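Local coordinates for phosphoribosylaminoimidazole-succinocarboxamide synthase (Saccharomyces cerevisiae, PDB 2CNQ), which catalyses the ATP-dependent joining of L-aspartate to the carboxylate of CAIR, yielding SAICAR in de novo purine biosynthesis, at residues I120-G123 / S128-K131; R122-G127 / A247-G252. One frame throughout, in Å; residues are numbered along the deposited sequence. Where two conformers were deposited one is given.

Interaction 1: I120-G123 / S128-K131; sequences IVRG and SAWK. With AMZ (aminoimidazole 4-carboxamide ribonucleotide), chain C.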
loop_
_atom_site.group_PDB
_atom_site.type_symbol
_atom_site.label_atom_id
_atom_site.label_comp_id
_atom_site.label_asym_id
_atom_site.label_seq_id
_atom_site.Cartn_x
_atom_site.Cartn_y
_atom_site.Cartn_z
ATOM N N ILE A 120 1.351 9.906 -0.378
ATOM C CA ILE A 120 1.456 9.602 1.016
ATOM C C ILE A 120 0.686 10.613 1.795
ATOM O O ILE A 120 0.774 11.804 1.559
ATOM C CB ILE A 120 2.892 9.580 1.441
ATOM C CG1 ILE A 120 3.624 8.477 0.719
ATOM C CG2 ILE A 120 3.040 9.454 2.928
ATOM C CD1 ILE A 120 5.103 8.662 0.720
ATOM N N VAL A 121 -0.085 10.132 2.748
ATOM C CA VAL A 121 -0.729 10.954 3.731
ATOM C C VAL A 121 -0.250 10.521 5.070
ATOM O O VAL A 121 -0.218 9.353 5.362
ATOM C CB VAL A 121 -2.242 10.863 3.662
ATOM C CG1 VAL A 121 -2.847 11.766 4.710
ATOM C CG2 VAL A 121 -2.725 11.232 2.309
ATOM N N ARG A 122 0.116 11.499 5.872
ATOM C CA ARG A 122 0.568 11.257 7.214
ATOM C C ARG A 122 -0.389 11.873 8.183
ATOM O O ARG A 122 -0.604 13.058 8.176
ATOM C CB ARG A 122 1.925 11.826 7.439
ATOM C CG ARG A 122 2.927 11.356 6.432
ATOM C CD ARG A 122 4.258 11.988 6.692
ATOM N NE ARG A 122 5.171 11.707 5.619
ATOM C CZ ARG A 122 5.942 10.660 5.559
ATOM N NH1 ARG A 122 6.068 9.835 6.558
ATOM N NH2 ARG A 122 6.621 10.455 4.457
ATOM N N GLY A 123 -0.950 11.055 9.029
ATOM C CA GLY A 123 -1.719 11.562 10.135
ATOM C C GLY A 123 -0.905 11.797 11.359
ATOM O O GLY A 123 -1.288 12.580 12.226
ATOM N N SER A 128 9.998 8.838 7.784
ATOM C CA SER A 128 10.840 9.834 7.180
ATOM C C SER A 128 10.420 11.218 7.571
ATOM O O SER A 128 11.228 12.125 7.583
ATOM C CB SER A 128 10.858 9.647 5.686
ATOM O OG SER A 128 9.657 9.993 5.098
ATOM N N ALA A 129 9.171 11.406 7.893
ATOM C CA ALA A 129 8.691 12.702 8.312
ATOM C C ALA A 129 9.287 13.091 9.628
ATOM O O ALA A 129 9.653 14.231 9.841
ATOM C CB ALA A 129 7.207 12.689 8.402
ATOM N N TRP A 130 9.328 12.163 10.553
ATOM C CA TRP A 130 9.897 12.445 11.841
ATOM C C TRP A 130 11.353 12.769 11.709
ATOM O O TRP A 130 11.851 13.692 12.313
ATOM C CB TRP A 130 9.661 11.254 12.741
ATOM C CG TRP A 130 10.294 11.413 14.065
ATOM C CD1 TRP A 130 11.287 10.660 14.561
ATOM C CD2 TRP A 130 9.999 12.408 15.063
ATOM N NE1 TRP A 130 11.637 11.113 15.797
ATOM C CE2 TRP A 130 10.852 12.173 16.137
ATOM C CE3 TRP A 130 9.087 13.457 15.154
ATOM C CZ2 TRP A 130 10.845 12.962 17.275
ATOM C CZ3 TRP A 130 9.060 14.221 16.293
ATOM C CH2 TRP A 130 9.924 13.965 17.341
ATOM N N LYS A 131 12.036 12.042 10.858
ATOM C CA LYS A 131 13.449 12.309 10.667
ATOM C C LYS A 131 13.645 13.717 10.186
ATOM O O LYS A 131 14.498 14.438 10.689
ATOM C CB LYS A 131 14.029 11.381 9.639
ATOM C CG LYS A 131 14.370 10.032 10.156
ATOM C CD LYS A 131 14.762 9.160 8.991
ATOM C CE LYS A 131 15.664 8.009 9.369
ATOM N NZ LYS A 131 15.364 6.830 8.504
HETATM O O5 AMZ C . 5.532 1.456 -1.542
HETATM C C6 AMZ C . 6.004 2.571 -1.465
HETATM N N2 AMZ C . 6.756 3.118 -2.413
HETATM C C3A AMZ C . 5.743 3.405 -0.307
HETATM C C7A AMZ C . 5.034 3.037 0.795
HETATM N N3 AMZ C . 4.342 1.922 1.097
HETATM N N1 AMZ C . 6.204 4.658 -0.147
HETATM C C5 AMZ C . 5.777 5.068 1.026
HETATM N N AMZ C . 5.074 4.080 1.623
HETATM C C1 AMZ C . 4.392 4.183 2.889
HETATM C C2 AMZ C . 5.165 3.638 4.052
HETATM C C3 AMZ C . 4.617 4.435 5.200
HETATM O O2 AMZ C . 3.390 3.837 5.555
HETATM O O1 AMZ C . 4.959 2.245 4.156
HETATM O O AMZ C . 4.265 5.552 3.151
HETATM C C AMZ C . 4.374 5.786 4.547
HETATM C C4 AMZ C . 5.441 6.796 4.816
HETATM O O3 AMZ C . 6.704 6.175 4.645
HETATM P P AMZ C . 8.010 6.997 5.050
HETATM O OP1 AMZ C . 8.187 8.082 4.040
HETATM O O4 AMZ C . 9.111 5.964 4.978
HETATM O OP2 AMZ C . 7.835 7.565 6.420
#
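Arg-122 and Ser-128 meet at the phosphate of bound AMZ. From Arg-122 CB, CG lies anti to the carbonyl carbon and beside the backbone N (chi1 -54°); with the chain extended to NE, this carries the guanidinium past Ala-129 to the phosphate. CD packs 3.5 Å from Ala-129 CB, and that methyl lies over one face of the guanidinium; Ile-120 CG2 is on the opposite face. The phosphorus sits at the guanidinium edge, in its plane, giving a two-pronged grip: Arg-122 NH1 donates to AMZ OP2 at 2.9 Å (177°), and Arg-122 NH2, also hydrogen-bonded to His-140, to AMZ OP1 at 2.9 Å (172°). Ser-128 N adds a third donor, 2.9 Å from AMZ OP2, so the N-terminal turn of helix 127-136 puts a backbone N-H beside the bidentate arginine, which probably suits an anion. Ser-128 OG lies 2.6 Å from AMZ OP1 and also within reach of Asn-173 OD1, so its one proton may go to either. Ile-120 CD1 touches the imidazole, 3.7 Å from AMZ C5. The site lies where the end of strand 113-122 faces the start of helix 127-136, with Val-139 of strand 138-139 touching both Arg-122 and Ala-129.

Interaction 2: R122-G127 / A247-G252; sequences RGYITG and ASYKVG. With AMZ (aminoimidazole 4-carboxamide ribonucleotide), chain C.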
loop_
_atom_site.group_PDB
_atom_site.type_symbol
_atom_site.label_atom_id
_atom_site.label_comp_id
_atom_site.label_asym_id
_atom_site.label_seq_id
_atom_site.Cartn_x
_atom_site.Cartn_y
_atom_site.Cartn_z
ATOM N N ARG A 122 0.116 11.499 5.872
ATOM C CA ARG A 122 0.568 11.257 7.214
ATOM C C ARG A 122 -0.389 11.873 8.183
ATOM O O ARG A 122 -0.604 13.058 8.176
ATOM C CB ARG A 122 1.925 11.826 7.439
ATOM C CG ARG A 122 2.927 11.356 6.432
ATOM C CD ARG A 122 4.258 11.988 6.692
ATOM N NE ARG A 122 5.171 11.707 5.619
ATOM C CZ ARG A 122 5.942 10.660 5.559
ATOM N NH1 ARG A 122 6.068 9.835 6.558
ATOM N NH2 ARG A 122 6.621 10.455 4.457
ATOM N N GLY A 123 -0.950 11.055 9.029
ATOM C CA GLY A 123 -1.719 11.562 10.135
ATOM C C GLY A 123 -0.905 11.797 11.359
ATOM O O GLY A 123 -1.288 12.580 12.226
ATOM N N TYR A 124 0.215 11.117 11.450
ATOM C CA TYR A 124 1.046 11.082 12.609
ATOM C C TYR A 124 2.443 11.136 12.128
ATOM O O TYR A 124 2.777 10.653 11.049
ATOM C CB TYR A 124 0.840 9.799 13.373
ATOM C CG TYR A 124 -0.537 9.650 13.909
ATOM C CD1 TYR A 124 -1.598 9.351 13.079
ATOM C CD2 TYR A 124 -0.785 9.802 15.248
ATOM C CE1 TYR A 124 -2.855 9.224 13.585
ATOM C CE2 TYR A 124 -2.053 9.662 15.747
ATOM C CZ TYR A 124 -3.074 9.386 14.914
ATOM O OH TYR A 124 -4.340 9.234 15.376
ATOM N N ILE A 125 3.301 11.724 12.938
ATOM C CA ILE A 125 4.644 11.949 12.506
ATOM C C ILE A 125 5.521 10.800 12.875
ATOM O O ILE A 125 5.730 10.498 14.030
ATOM C CB ILE A 125 5.148 13.291 13.003
ATOM C CG1 ILE A 125 6.425 13.627 12.283
ATOM C CG2 ILE A 125 5.295 13.392 14.505
ATOM C CD1 ILE A 125 6.857 15.041 12.469
ATOM N N THR A 126 6.063 10.143 11.869
ATOM C CA THR A 126 6.911 9.021 12.058
ATOM C C THR A 126 7.734 8.855 10.823
ATOM O O THR A 126 7.636 9.601 9.882
ATOM C CB THR A 126 6.077 7.767 12.374
ATOM O OG1 THR A 126 6.941 6.720 12.741
ATOM C CG2 THR A 126 5.249 7.314 11.217
ATOM N N GLY A 127 8.600 7.885 10.824
ATOM C CA GLY A 127 9.270 7.526 9.615
ATOM C C GLY A 127 10.075 8.655 9.077
ATOM O O GLY A 127 10.739 9.386 9.807
ATOM N N ALA A 247 -4.529 1.456 21.555
ATOM C CA ALA A 247 -4.405 1.332 22.981
ATOM C C ALA A 247 -2.978 1.365 23.453
ATOM O O ALA A 247 -2.740 1.766 24.571
ATOM C CB ALA A 247 -5.072 0.089 23.427
ATOM N N SER A 248 -2.034 0.921 22.653
ATOM C CA SER A 248 -0.653 0.964 23.056
ATOM C C SER A 248 0.025 2.222 22.621
ATOM O O SER A 248 1.163 2.432 22.939
ATOM C CB SER A 248 0.066 -0.305 22.665
ATOM O OG SER A 248 0.269 -0.276 21.288
ATOM N N TYR A 249 -0.664 3.064 21.896
ATOM C CA TYR A 249 -0.071 4.256 21.379
ATOM C C TYR A 249 0.411 5.152 22.499
ATOM O O TYR A 249 -0.276 5.396 23.463
ATOM C CB TYR A 249 -1.112 4.949 20.573
ATOM C CG TYR A 249 -0.715 6.274 20.053
ATOM C CD1 TYR A 249 0.197 6.406 19.043
ATOM C CD2 TYR A 249 -1.302 7.416 20.555
ATOM C CE1 TYR A 249 0.513 7.633 18.561
ATOM C CE2 TYR A 249 -1.006 8.645 20.061
ATOM C CZ TYR A 249 -0.094 8.756 19.062
ATOM O OH TYR A 249 0.168 10.006 18.587
ATOM N N LYS A 250 1.626 5.644 22.328
ATOM C CA LYS A 250 2.210 6.546 23.266
ATOM C C LYS A 250 3.090 7.464 22.504
ATOM O O LYS A 250 4.040 7.044 21.894
ATOM C CB LYS A 250 3.026 5.800 24.288
ATOM C CG LYS A 250 3.570 6.743 25.336
ATOM C CD LYS A 250 4.257 6.019 26.446
ATOM C CE LYS A 250 4.738 6.993 27.492
ATOM N NZ LYS A 250 5.355 6.284 28.623
ATOM N N VAL A 251 2.802 8.737 22.585
ATOM C CA VAL A 251 3.575 9.687 21.874
ATOM C C VAL A 251 4.932 9.773 22.509
ATOM O O VAL A 251 5.108 9.511 23.690
ATOM C CB VAL A 251 3.010 11.105 21.795
ATOM C CG1 VAL A 251 1.838 11.135 20.847
ATOM C CG2 VAL A 251 2.710 11.690 23.189
ATOM N N GLY A 252 5.890 10.172 21.708
ATOM C CA GLY A 252 7.230 10.396 22.175
ATOM C C GLY A 252 8.127 9.202 22.020
ATOM O O GLY A 252 9.232 9.192 22.530
HETATM O O5 AMZ C . 5.532 1.456 -1.542
HETATM C C6 AMZ C . 6.004 2.571 -1.465
HETATM N N2 AMZ C . 6.756 3.118 -2.413
HETATM C C3A AMZ C . 5.743 3.405 -0.307
HETATM C C7A AMZ C . 5.034 3.037 0.795
HETATM N N3 AMZ C . 4.342 1.922 1.097
HETATM N N1 AMZ C . 6.204 4.658 -0.147
HETATM C C5 AMZ C . 5.777 5.068 1.026
HETATM N N AMZ C . 5.074 4.080 1.623
HETATM C C1 AMZ C . 4.392 4.183 2.889
HETATM C C2 AMZ C . 5.165 3.638 4.052
HETATM C C3 AMZ C . 4.617 4.435 5.200
HETATM O O2 AMZ C . 3.390 3.837 5.555
HETATM O O1 AMZ C . 4.959 2.245 4.156
HETATM O O AMZ C . 4.265 5.552 3.151
HETATM C C AMZ C . 4.374 5.786 4.547
HETATM C C4 AMZ C . 5.441 6.796 4.816
HETATM O O3 AMZ C . 6.704 6.175 4.645
HETATM P P AMZ C . 8.010 6.997 5.050
HETATM O OP1 AMZ C . 8.187 8.082 4.040
HETATM O O4 AMZ C . 9.111 5.964 4.978
HETATM O OP2 AMZ C . 7.835 7.565 6.420
#
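The ring of Tyr-124 turns its edge toward the face of Tyr-249, an offset edge-to-face (T-shaped) aromatic pair that joins two loops of the SAICAR synthetase fold. The planes stand at 83° and the centroids are 5.7 Å apart, which places the two rings nearly perpendicular but displaced from a centred T. At the edge of the Tyr-124 ring, in its plane, lies the Tyr-249 hydroxyl, with Tyr-124 CD2 to Tyr-249 OH at 3.5 Å. The offset sets this edge beside the hydroxyl end of Tyr-249, with Tyr-124 CE2 4.0 Å from Tyr-249 CZ.

Both side chains leave the backbone toward the opposing loop. Tyr-249 CG is anti to its own backbone N (chi1 175°), which carries the hydroxyl across to Tyr-124. That hydroxyl is hydrogen-bonded to the backbone oxygen of Ser-151, an anchor that fixes the hydroxyl end, which is also the part lying nearest Tyr-124. Ile-212 of strand 211-223 touches both tyrosines, and Glu-153 of strand 153-159 touches Tyr-124, so the pair rests against the beginnings of these two strands.

The side chain of Tyr-124 is about 13 Å from the bound succinate, and neither tyrosine is among the residues of the AMZ pocket, consistent with plain packing between loops. The loop 122-127 nevertheless reaches the AMZ phosphate at its far end, where Gly-127, with a positive phi (61°), brings its CA to 3.5 Å from AMZ OP2.

How the interactions relate
The two interactions have centres about 10 Å apart and share Arg-122 and Gly-123, where the chain turns a corner after strand 113-122. Along the sequence, interaction 1 is local, with four residues between its segments, whereas interaction 2 brings in 247-252, the loop following strand 228-245, from 120 residues further on. They touch directly where Trp-130 N packs 3.7 Å from Ile-125 CG1. Strands 113-122 and 228-245 belong to the same mixed sheet, with 211-223 between them. The residues flanking the strand-to-helix connection, Arg-122 and Ser-128, thus hold the AMZ phosphate, while Tyr-124 within it packs against the distant loop.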